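Local coordinates for protein mannose-specific lectin (Galanthus nivalis, PDB 1MSA) that binds alpha-D-linked mannose, with high affinity for alpha-(1-3)-mannose oligomers, and shows antiviral activity that may contribute to plant defence, at residues 10-15 with 49-54; 54-59 with 82-87; 78-83 with 97-102. One frame throughout, in Å; residues are numbered along the deposited sequence.

Interaction 1. Residues 10-15 with 49-54; sequences LSTGEF and SRSCFL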
loop_
_atom_site.group_PDB
_atom_site.type_symbol
_atom_site.label_atom_id
_atom_site.label_comp_id
_atom_site.label_asym_id
_atom_site.label_seq_id
_atom_site.Cartn_x
_atom_site.Cartn_y
_atom_site.Cartn_z
ATOM N N LEU A 10 -3.988 2.324 18.827
ATOM C CA LEU A 10 -3.957 3.491 17.948
ATOM C C LEU A 10 -4.070 4.732 18.858
ATOM O O LEU A 10 -5.106 4.880 19.509
ATOM C CB LEU A 10 -5.108 3.503 16.963
ATOM C CG LEU A 10 -5.036 2.616 15.730
ATOM C CD1 LEU A 10 -6.219 2.899 14.806
ATOM C CD2 LEU A 10 -3.724 2.794 14.988
ATOM N N SER A 11 -3.022 5.529 18.943
ATOM C CA SER A 11 -3.089 6.734 19.778
ATOM C C SER A 11 -3.954 7.784 19.083
ATOM O O SER A 11 -4.332 7.608 17.918
ATOM C CB SER A 11 -1.703 7.293 20.048
ATOM O OG SER A 11 -0.921 6.368 20.782
ATOM N N THR A 12 -4.270 8.854 19.796
ATOM C CA THR A 12 -5.081 9.924 19.214
ATOM C C THR A 12 -4.421 10.446 17.943
ATOM O O THR A 12 -3.204 10.632 17.900
ATOM C CB THR A 12 -5.263 11.089 20.199
ATOM O OG1 THR A 12 -4.383 10.892 21.322
ATOM C CG2 THR A 12 -6.698 11.169 20.667
ATOM N N GLY A 13 -5.219 10.623 16.898
ATOM C CA GLY A 13 -4.737 11.105 15.621
ATOM C C GLY A 13 -4.215 9.987 14.733
ATOM O O GLY A 13 -3.875 10.229 13.570
ATOM N N GLU A 14 -4.109 8.777 15.273
ATOM C CA GLU A 14 -3.617 7.638 14.495
ATOM C C GLU A 14 -4.800 6.937 13.855
ATOM O O GLU A 14 -5.936 7.089 14.331
ATOM C CB GLU A 14 -2.722 6.734 15.319
ATOM C CG GLU A 14 -1.352 7.342 15.591
ATOM C CD GLU A 14 -0.394 6.447 16.320
ATOM O OE1 GLU A 14 -0.820 5.459 16.956
ATOM O OE2 GLU A 14 0.835 6.723 16.281
ATOM N N PHE A 15 -4.573 6.268 12.726
ATOM C CA PHE A 15 -5.687 5.666 12.007
ATOM C C PHE A 15 -5.334 4.470 11.148
ATOM O O PHE A 15 -4.180 4.162 10.879
ATOM C CB PHE A 15 -6.247 6.768 11.035
ATOM C CG PHE A 15 -5.139 7.348 10.193
ATOM C CD1 PHE A 15 -4.742 6.731 9.020
ATOM C CD2 PHE A 15 -4.467 8.490 10.604
ATOM C CE1 PHE A 15 -3.700 7.234 8.270
ATOM C CE2 PHE A 15 -3.427 9.004 9.859
ATOM C CZ PHE A 15 -3.048 8.383 8.686
ATOM N N SER A 49 -13.950 13.278 26.416
ATOM C CA SER A 49 -12.607 13.355 26.982
ATOM C C SER A 49 -11.660 13.907 25.919
ATOM O O SER A 49 -12.118 14.461 24.912
ATOM C CB SER A 49 -12.166 11.981 27.472
ATOM O OG SER A 49 -11.014 12.052 28.287
ATOM N N ARG A 50 -10.369 13.706 26.099
ATOM C CA ARG A 50 -9.359 14.162 25.159
ATOM C C ARG A 50 -8.199 13.166 25.122
ATOM O O ARG A 50 -7.941 12.490 26.120
ATOM C CB ARG A 50 -8.808 15.531 25.587
ATOM C CG ARG A 50 -9.580 16.717 25.041
ATOM C CD ARG A 50 -9.073 17.122 23.670
ATOM N NE ARG A 50 -10.154 17.444 22.750
ATOM C CZ ARG A 50 -9.976 17.960 21.539
ATOM N NH1 ARG A 50 -8.759 18.231 21.081
ATOM N NH2 ARG A 50 -11.029 18.200 20.769
ATOM N N SER A 51 -7.528 13.065 23.984
ATOM C CA SER A 51 -6.379 12.189 23.845
ATOM C C SER A 51 -6.657 10.737 24.179
ATOM O O SER A 51 -5.833 10.044 24.791
ATOM C CB SER A 51 -5.215 12.732 24.694
ATOM O OG SER A 51 -4.818 14.001 24.187
ATOM N N CYS A 52 -7.792 10.230 23.692
ATOM C CA CYS A 52 -8.158 8.839 23.898
ATOM C C CYS A 52 -7.287 7.934 23.020
ATOM O O CYS A 52 -6.625 8.411 22.103
ATOM C CB CYS A 52 -9.624 8.607 23.521
ATOM S SG CYS A 52 -10.820 9.176 24.749
ATOM N N PHE A 53 -7.315 6.642 23.312
ATOM C CA PHE A 53 -6.582 5.668 22.515
ATOM C C PHE A 53 -7.485 4.476 22.198
ATOM O O PHE A 53 -8.426 4.188 22.937
ATOM C CB PHE A 53 -5.276 5.251 23.125
ATOM C CG PHE A 53 -5.271 4.822 24.553
ATOM C CD1 PHE A 53 -5.245 5.758 25.579
ATOM C CD2 PHE A 53 -5.229 3.474 24.888
ATOM C CE1 PHE A 53 -5.214 5.364 26.903
ATOM C CE2 PHE A 53 -5.188 3.071 26.211
ATOM C CZ PHE A 53 -5.183 4.019 27.218
ATOM N N LEU A 54 -7.231 3.838 21.066
ATOM C CA LEU A 54 -8.014 2.687 20.638
ATOM C C LEU A 54 -7.188 1.414 20.814
ATOM O O LEU A 54 -6.060 1.337 20.328
ATOM C CB LEU A 54 -8.463 2.827 19.184
ATOM C CG LEU A 54 -9.191 1.611 18.597
ATOM C CD1 LEU A 54 -10.550 1.438 19.254
ATOM C CD2 LEU A 54 -9.321 1.730 17.087
HETATM O O HOH W 1 -3.807 8.986 22.667
#
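Leu-10 and Leu-54 form an antiparallel hydrogen-bonded pair that joins the short strand 9-10 to strand 53-56. Both bonds are short and nearly straight. Leu-10 N gives to Leu-54 O at 2.7 Å, and Leu-54 N gives to Leu-10 O at 2.8 Å. Strand 9-10 is the outermost strand of its four-stranded sheet within the chain.

The apolar part lies on the same two residues. Their side chains run side by side and point the same way, with Leu-10 CD1 4.0 Å from Leu-54 CD2. Met-25 of the next sheet and Leu-62 and Val-64 of strand 62-65 pack on Leu-54.

Beyond the pair the chain leaves the sheet through a type II turn from Ser-11 to Glu-14. Glu-14 OE1 accepts the N-H of Ser-11 at 3.0 Å, from above the carboxylate plane. Thr-12 leans on the loop before strand 53-56. Its CG2 comes closest to Cys-52 O, at 3.1 Å, and lies 3.4 Å from Ser-51 CA. One water donates to Cys-52 O at 2.9 Å; its approach to Thr-12 OG1 is too short to be trusted. Cys-52 itself is tied to Cys-29 by a disulfide, and Ser-51 OG is bonded to Glu-27.

The chemistry therefore changes along the contact. Direct backbone bonds and buried leucines hold the sheet edge, while past the pair Thr-12 meets residues 51-52 mainly through its methyl group.

Interaction 2. Residues 54-59 with 82-87; sequences LSMQTD and GNYVCI. With MMA (methyl alpha-D-mannopyranoside), chain F; MMA (methyl alpha-D-mannopyranoside), chain N.
This is a contact between sheets, mainly apolar, in the interior of the bulb-type lectin domain, a beta-prism built from three antiparallel sheets. Strand 53-56 belongs to one sheet and strand 84-88 to another. The short segments 54-56 and 84-87 are 8.6 Å apart at closest approach, with their directions 134° apart. They meet through side chains, and the backbones come together past the strand end, at Thr-58 and Gly-82.

Met-56 carries the apolar part. Its CG is anti to the backbone N (chi1 174°), and the chain then bends at the next two torsions. This sets SD beside Cys-86 and brings CE back to Tyr-84. Met-56 SD is 3.9 Å from Cys-86 CB, and Met-56 CE is 3.7 Å from Tyr-84 CB. The methionine and tyrosine side chains cross at about a right angle. Leu-4 of strand 3-5 also packs on Met-56.

The Tyr-84 ring lies along the turn at Gln-57 to Asp-59. Its hydroxyl is hydrogen-bonded to Gln-80 O, which ties the far end of the ring to the adjoining loop.

On the other side of this turn, Gln-57 and Asp-59 reach one methyl mannoside. Asp-59 OD2 is 2.7 Å from O2 of that sugar, whose other partners include Asn-61 and Tyr-65. Asp-59 OD1 accepts the N-H of Asn-61, which steadies the carboxylate. Asn-83 borders a second mannoside, which is hydrogen-bonded to the third subunit.

Thr-58 O takes the N-H of Gly-82 at 2.7 Å, nearly along the C=O axis, and the same oxygen lies at the edge of the Tyr-84 ring, 3.3 Å from Tyr-84 CE1.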
loop_
_atom_site.group_PDB
_atom_site.type_symbol
_atom_site.label_atom_id
_atom_site.label_comp_id
_atom_site.label_asym_id
_atom_site.label_seq_id
_atom_site.Cartn_x
_atom_site.Cartn_y
_atom_site.Cartn_z
ATOM N N LEU A 54 -7.231 3.838 21.066
ATOM C CA LEU A 54 -8.014 2.687 20.638
ATOM C C LEU A 54 -7.188 1.414 20.814
ATOM O O LEU A 54 -6.060 1.337 20.328
ATOM C CB LEU A 54 -8.463 2.827 19.184
ATOM C CG LEU A 54 -9.191 1.611 18.597
ATOM C CD1 LEU A 54 -10.550 1.438 19.254
ATOM C CD2 LEU A 54 -9.321 1.730 17.087
ATOM N N SER A 55 -7.756 0.429 21.501
ATOM C CA SER A 55 -7.028 -0.801 21.763
ATOM C C SER A 55 -7.705 -2.056 21.260
ATOM O O SER A 55 -8.856 -2.338 21.594
ATOM C CB SER A 55 -6.801 -0.901 23.288
ATOM O OG SER A 55 -5.894 -1.942 23.576
ATOM N N MET A 56 -6.992 -2.810 20.422
ATOM C CA MET A 56 -7.507 -4.111 19.952
ATOM C C MET A 56 -6.906 -5.147 20.919
ATOM O O MET A 56 -5.705 -5.411 20.848
ATOM C CB MET A 56 -7.094 -4.399 18.530
ATOM C CG MET A 56 -7.445 -5.765 17.985
ATOM S SD MET A 56 -9.203 -6.038 17.747
ATOM C CE MET A 56 -9.567 -7.252 18.992
ATOM N N GLN A 57 -7.708 -5.628 21.856
ATOM C CA GLN A 57 -7.210 -6.530 22.882
ATOM C C GLN A 57 -7.108 -7.978 22.490
ATOM O O GLN A 57 -7.688 -8.457 21.519
ATOM C CB GLN A 57 -8.050 -6.362 24.167
ATOM C CG GLN A 57 -8.041 -4.910 24.645
ATOM C CD GLN A 57 -8.871 -4.668 25.879
ATOM O OE1 GLN A 57 -9.734 -5.463 26.251
ATOM N NE2 GLN A 57 -8.618 -3.538 26.542
ATOM N N THR A 58 -6.370 -8.742 23.311
ATOM C CA THR A 58 -6.162 -10.164 23.082
ATOM C C THR A 58 -7.371 -10.990 23.485
ATOM O O THR A 58 -7.469 -12.176 23.156
ATOM C CB THR A 58 -4.902 -10.678 23.799
ATOM O OG1 THR A 58 -4.997 -10.405 25.205
ATOM C CG2 THR A 58 -3.661 -9.978 23.256
ATOM N N ASP A 59 -8.331 -10.363 24.162
ATOM C CA ASP A 59 -9.562 -11.028 24.556
ATOM C C ASP A 59 -10.652 -10.801 23.513
ATOM O O ASP A 59 -11.808 -11.152 23.727
ATOM C CB ASP A 59 -10.027 -10.576 25.932
ATOM C CG ASP A 59 -10.535 -9.154 25.976
ATOM O OD1 ASP A 59 -10.275 -8.381 25.030
ATOM O OD2 ASP A 59 -11.210 -8.792 26.965
ATOM N N GLY A 82 -6.847 -14.758 22.684
ATOM C CA GLY A 82 -6.237 -15.324 21.488
ATOM C C GLY A 82 -5.665 -14.229 20.598
ATOM O O GLY A 82 -5.303 -13.155 21.066
ATOM N N ASN A 83 -5.561 -14.543 19.313
ATOM C CA ASN A 83 -5.041 -13.592 18.332
ATOM C C ASN A 83 -6.190 -13.107 17.453
ATOM O O ASN A 83 -6.911 -13.904 16.861
ATOM C CB ASN A 83 -3.936 -14.231 17.505
ATOM C CG ASN A 83 -2.744 -14.636 18.363
ATOM O OD1 ASN A 83 -2.129 -13.786 19.009
ATOM N ND2 ASN A 83 -2.453 -15.926 18.385
ATOM N N TYR A 84 -6.421 -11.802 17.464
ATOM C CA TYR A 84 -7.499 -11.188 16.704
ATOM C C TYR A 84 -6.943 -10.081 15.810
ATOM O O TYR A 84 -5.813 -9.637 16.000
ATOM C CB TYR A 84 -8.535 -10.556 17.643
ATOM C CG TYR A 84 -9.273 -11.526 18.530
ATOM C CD1 TYR A 84 -8.739 -11.917 19.755
ATOM C CD2 TYR A 84 -10.508 -12.044 18.164
ATOM C CE1 TYR A 84 -9.398 -12.812 20.574
ATOM C CE2 TYR A 84 -11.181 -12.930 18.983
ATOM C CZ TYR A 84 -10.620 -13.313 20.183
ATOM O OH TYR A 84 -11.295 -14.192 21.003
ATOM N N VAL A 85 -7.729 -9.658 14.832
ATOM C CA VAL A 85 -7.348 -8.581 13.945
ATOM C C VAL A 85 -8.584 -7.709 13.645
ATOM O O VAL A 85 -9.683 -8.222 13.438
ATOM C CB VAL A 85 -6.754 -9.007 12.600
ATOM C CG1 VAL A 85 -5.341 -9.535 12.718
ATOM C CG2 VAL A 85 -7.659 -10.000 11.884
ATOM N N CYS A 86 -8.363 -6.409 13.671
ATOM C CA CYS A 86 -9.434 -5.463 13.310
ATOM C C CYS A 86 -9.048 -4.957 11.913
ATOM O O CYS A 86 -7.933 -4.434 11.762
ATOM C CB CYS A 86 -9.531 -4.327 14.306
ATOM S SG CYS A 86 -10.798 -3.110 13.880
ATOM N N ILE A 87 -9.864 -5.234 10.912
ATOM C CA ILE A 87 -9.515 -4.883 9.549
ATOM C C ILE A 87 -10.395 -3.844 8.884
ATOM O O ILE A 87 -11.611 -4.019 8.802
ATOM C CB ILE A 87 -9.578 -6.163 8.659
ATOM C CG1 ILE A 87 -8.645 -7.238 9.203
ATOM C CG2 ILE A 87 -9.230 -5.814 7.222
ATOM C CD1 ILE A 87 -8.785 -8.578 8.512
HETATM C C1 MMA F . -14.090 -6.046 28.959
HETATM C C2 MMA F . -12.583 -6.265 28.758
HETATM C C3 MMA F . -11.813 -5.113 29.391
HETATM C C4 MMA F . -12.305 -3.784 28.840
HETATM C C5 MMA F . -13.817 -3.661 29.029
HETATM C C6 MMA F . -14.387 -2.404 28.387
HETATM C C7 MMA F . -15.737 -6.362 30.682
HETATM O O1 MMA F . -14.370 -6.045 30.319
HETATM O O2 MMA F . -12.315 -6.363 27.373
HETATM O O3 MMA F . -10.424 -5.247 29.151
HETATM O O4 MMA F . -11.649 -2.717 29.519
HETATM O O5 MMA F . -14.485 -4.785 28.415
HETATM O O6 MMA F . -15.807 -2.404 28.446
HETATM C C1 MMA N . 2.093 -15.375 15.905
HETATM C C2 MMA N . 1.694 -14.004 15.348
HETATM C C3 MMA N . 0.186 -13.796 15.502
HETATM C C4 MMA N . -0.542 -14.951 14.822
HETATM C C5 MMA N . -0.079 -16.272 15.439
HETATM C C6 MMA N . -0.738 -17.479 14.795
HETATM C C7 MMA N . 2.783 -16.148 18.077
HETATM O O1 MMA N . 1.824 -15.426 17.266
HETATM O O2 MMA N . 2.029 -13.955 13.965
HETATM O O3 MMA N . -0.197 -12.574 14.899
HETATM O O4 MMA N . -1.939 -14.805 14.968
HETATM O O5 MMA N . 1.347 -16.420 15.261
HETATM O O6 MMA N . -0.256 -18.677 15.387
#

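Interaction 3. Residues 78-83 with 97-102; sequences GGQNGN and YGTDRW. With MMA (methyl alpha-D-mannopyranoside), chain N; MMA (methyl alpha-D-mannopyranoside), chain E.
Asn-83 and Asp-100 link the loop before strand 84-88 to strand 94-103 in the bulb-type lectin beta-prism, beside a bound mannoside. Asn-83 ND2 gives a hydrogen bond to Asp-100 OD1 at 3.0 Å. The acceptor lies in the amide plane of Asn-83, but the donor stands well above the carboxylate plane, 52° out of it. The two flat groups are turned 45° against each other. The CG of Asp-100 sits between its backbone N and carbonyl carbon (chi1 59°), which brings OD1 within reach of the Asn-83 amide. The mannoside comes close to both: its O4 is 3.3 Å from Asn-83 CB. This sugar is hydrogen-bonded to Asp-91 and Tyr-97 of the third subunit, so the pair borders a site in the neighbouring chain.

Thr-99 follows a cis peptide bond and faces the loop. Its CG2 meets the amide end of Gln-80, 3.7 Å from Gln-80 OE1, and the two side chains cross at about a right angle. Gln-80 is extended, with CG anti to its backbone N, which carries its amide to the Thr-99 methyl. The same methyl also packs on Gly-82 CA.

Strand 94-103 pairs antiparallel with a strand of the third subunit, so the sheet runs on across the interface. Arg-101 NE is hydrogen-bonded to Gly-98 O of the third subunit. The hydroxyl end of Tyr-97 reaches a separate mannoside, and its OH accepts from O4 of that sugar at 2.6 Å. One water accepts both from Gln-80 NE2 and from Arg-101 NH1, each at 2.8 Å.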
loop_
_atom_site.group_PDB
_atom_site.type_symbol
_atom_site.label_atom_id
_atom_site.label_comp_id
_atom_site.label_asym_id
_atom_site.label_seq_id
_atom_site.Cartn_x
_atom_site.Cartn_y
_atom_site.Cartn_z
ATOM N N GLY A 78 -15.549 -9.000 24.031
ATOM C CA GLY A 78 -14.522 -9.637 24.870
ATOM C C GLY A 78 -14.915 -11.111 25.037
ATOM O O GLY A 78 -16.092 -11.423 25.217
ATOM N N GLY A 79 -13.940 -11.993 24.910
ATOM C CA GLY A 79 -14.193 -13.422 25.033
ATOM C C GLY A 79 -12.893 -14.181 25.295
ATOM O O GLY A 79 -12.106 -13.828 26.169
ATOM N N GLN A 80 -12.684 -15.219 24.502
ATOM C CA GLN A 80 -11.506 -16.067 24.630
ATOM C C GLN A 80 -10.227 -15.326 24.280
ATOM O O GLN A 80 -10.158 -14.648 23.256
ATOM C CB GLN A 80 -11.707 -17.290 23.736
ATOM C CG GLN A 80 -10.466 -18.012 23.275
ATOM C CD GLN A 80 -10.712 -18.792 21.990
ATOM O OE1 GLN A 80 -11.682 -18.523 21.275
ATOM N NE2 GLN A 80 -9.841 -19.750 21.705
ATOM N N ASN A 81 -9.215 -15.457 25.134
ATOM C CA ASN A 81 -7.918 -14.844 24.865
ATOM C C ASN A 81 -7.283 -15.549 23.658
ATOM O O ASN A 81 -7.233 -16.778 23.606
ATOM C CB ASN A 81 -6.990 -14.924 26.066
ATOM C CG ASN A 81 -6.656 -13.570 26.662
ATOM O OD1 ASN A 81 -5.545 -13.058 26.485
ATOM N ND2 ASN A 81 -7.608 -12.974 27.373
ATOM N N GLY A 82 -6.847 -14.758 22.684
ATOM C CA GLY A 82 -6.237 -15.324 21.488
ATOM C C GLY A 82 -5.665 -14.229 20.598
ATOM O O GLY A 82 -5.303 -13.155 21.066
ATOM N N ASN A 83 -5.561 -14.543 19.313
ATOM C CA ASN A 83 -5.041 -13.592 18.332
ATOM C C ASN A 83 -6.190 -13.107 17.453
ATOM O O ASN A 83 -6.911 -13.904 16.861
ATOM C CB ASN A 83 -3.936 -14.231 17.505
ATOM C CG ASN A 83 -2.744 -14.636 18.363
ATOM O OD1 ASN A 83 -2.129 -13.786 19.009
ATOM N ND2 ASN A 83 -2.453 -15.926 18.385
ATOM N N TYR A 97 -11.976 -10.193 13.335
ATOM C CA TYR A 97 -11.950 -11.625 13.064
ATOM C C TYR A 97 -11.074 -12.319 14.122
ATOM O O TYR A 97 -10.086 -11.734 14.565
ATOM C CB TYR A 97 -11.368 -11.955 11.696
ATOM C CG TYR A 97 -12.130 -11.506 10.484
ATOM C CD1 TYR A 97 -11.898 -10.264 9.907
ATOM C CD2 TYR A 97 -13.068 -12.336 9.877
ATOM C CE1 TYR A 97 -12.586 -9.852 8.778
ATOM C CE2 TYR A 97 -13.763 -11.934 8.749
ATOM C CZ TYR A 97 -13.509 -10.694 8.202
ATOM O OH TYR A 97 -14.200 -10.291 7.081
ATOM N N GLY A 98 -11.419 -13.550 14.458
ATOM C CA GLY A 98 -10.632 -14.305 15.432
ATOM C C GLY A 98 -11.413 -15.514 15.937
ATOM O O GLY A 98 -12.634 -15.572 15.785
ATOM N N THR A 99 -10.701 -16.461 16.533
ATOM C CA THR A 99 -9.251 -16.355 16.684
ATOM C C THR A 99 -8.541 -16.911 15.458
ATOM O O THR A 99 -9.203 -17.185 14.449
ATOM C CB THR A 99 -8.783 -17.099 17.951
ATOM O OG1 THR A 99 -9.162 -18.478 17.873
ATOM C CG2 THR A 99 -9.428 -16.490 19.189
ATOM N N ASP A 100 -7.224 -17.075 15.526
ATOM C CA ASP A 100 -6.478 -17.622 14.384
ATOM C C ASP A 100 -6.733 -19.122 14.286
ATOM O O ASP A 100 -6.663 -19.825 15.300
ATOM C CB ASP A 100 -4.990 -17.336 14.528
ATOM C CG ASP A 100 -4.417 -17.938 15.804
ATOM O OD1 ASP A 100 -4.589 -17.326 16.879
ATOM O OD2 ASP A 100 -3.832 -19.036 15.725
ATOM N N ARG A 101 -7.047 -19.612 13.094
ATOM C CA ARG A 101 -7.362 -21.018 12.907
ATOM C C ARG A 101 -6.196 -21.838 12.386
ATOM O O ARG A 101 -6.125 -23.041 12.641
ATOM C CB ARG A 101 -8.549 -21.171 11.934
ATOM C CG ARG A 101 -9.797 -20.417 12.362
ATOM C CD ARG A 101 -10.135 -20.700 13.815
ATOM N NE ARG A 101 -11.221 -19.881 14.337
ATOM C CZ ARG A 101 -11.499 -19.795 15.639
ATOM N NH1 ARG A 101 -10.754 -20.469 16.510
ATOM N NH2 ARG A 101 -12.509 -19.052 16.064
ATOM N N TRP A 102 -5.306 -21.199 11.649
ATOM C CA TRP A 102 -4.168 -21.870 11.025
ATOM C C TRP A 102 -3.070 -20.854 10.736
ATOM O O TRP A 102 -3.364 -19.668 10.579
ATOM C CB TRP A 102 -4.651 -22.483 9.697
ATOM C CG TRP A 102 -3.583 -23.084 8.845
ATOM C CD1 TRP A 102 -3.116 -24.368 8.908
ATOM C CD2 TRP A 102 -2.852 -22.448 7.789
ATOM N NE1 TRP A 102 -2.130 -24.559 7.972
ATOM C CE2 TRP A 102 -1.949 -23.395 7.271
ATOM C CE3 TRP A 102 -2.864 -21.159 7.243
ATOM C CZ2 TRP A 102 -1.068 -23.102 6.230
ATOM C CZ3 TRP A 102 -1.994 -20.870 6.206
ATOM C CH2 TRP A 102 -1.110 -21.841 5.707
HETATM C C1 MMA N . 2.093 -15.375 15.905
HETATM C C2 MMA N . 1.694 -14.004 15.348
HETATM C C3 MMA N . 0.186 -13.796 15.502
HETATM C C4 MMA N . -0.542 -14.951 14.822
HETATM C C5 MMA N . -0.079 -16.272 15.439
HETATM C C6 MMA N . -0.738 -17.479 14.795
HETATM C C7 MMA N . 2.783 -16.148 18.077
HETATM O O1 MMA N . 1.824 -15.426 17.266
HETATM O O2 MMA N . 2.029 -13.955 13.965
HETATM O O3 MMA N . -0.197 -12.574 14.899
HETATM O O4 MMA N . -1.939 -14.805 14.968
HETATM O O5 MMA N . 1.347 -16.420 15.261
HETATM O O6 MMA N . -0.256 -18.677 15.387
HETATM C C1 MMA E . -19.881 -8.416 5.269
HETATM C C2 MMA E . -18.482 -8.301 4.658
HETATM C C3 MMA E . -17.560 -9.375 5.215
HETATM C C4 MMA E . -17.548 -9.322 6.735
HETATM C C5 MMA E . -18.965 -9.391 7.294
HETATM C C6 MMA E . -18.977 -9.116 8.799
HETATM C C7 MMA E . -21.889 -9.742 5.176
HETATM O O1 MMA E . -20.506 -9.562 4.804
HETATM O O2 MMA E . -17.955 -7.015 4.950
HETATM O O3 MMA E . -16.230 -9.160 4.755
HETATM O O4 MMA E . -16.785 -10.418 7.227
HETATM O O5 MMA E . -19.833 -8.430 6.689
HETATM O O6 MMA E . -20.302 -8.858 9.236
HETATM O O HOH W 2 -10.968 -20.691 19.342
#

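How the interactions relate
Interactions 1 and 2 both use strand 53-56, but differently; the shared Leu-54 bears only on interaction 1. Interaction 1 extends the strand's own sheet by backbone pairing, whereas interaction 2 joins it to another sheet through side chains. Both combine buried apolar side chains with partly exposed loop residues. Interaction 3 lies toward the surface, at the subunit interface, and is more polar, with an amide-carboxylate bond and a water bridge. Interactions 2 and 3 share Gly-82 and Asn-83, and Tyr-84 packs on Thr-99 between them. Both touch the same mannoside and the third subunit. Interaction 1 stands about 13 Å from interaction 3 at the nearest atoms, on the opposite side of the chain's centre.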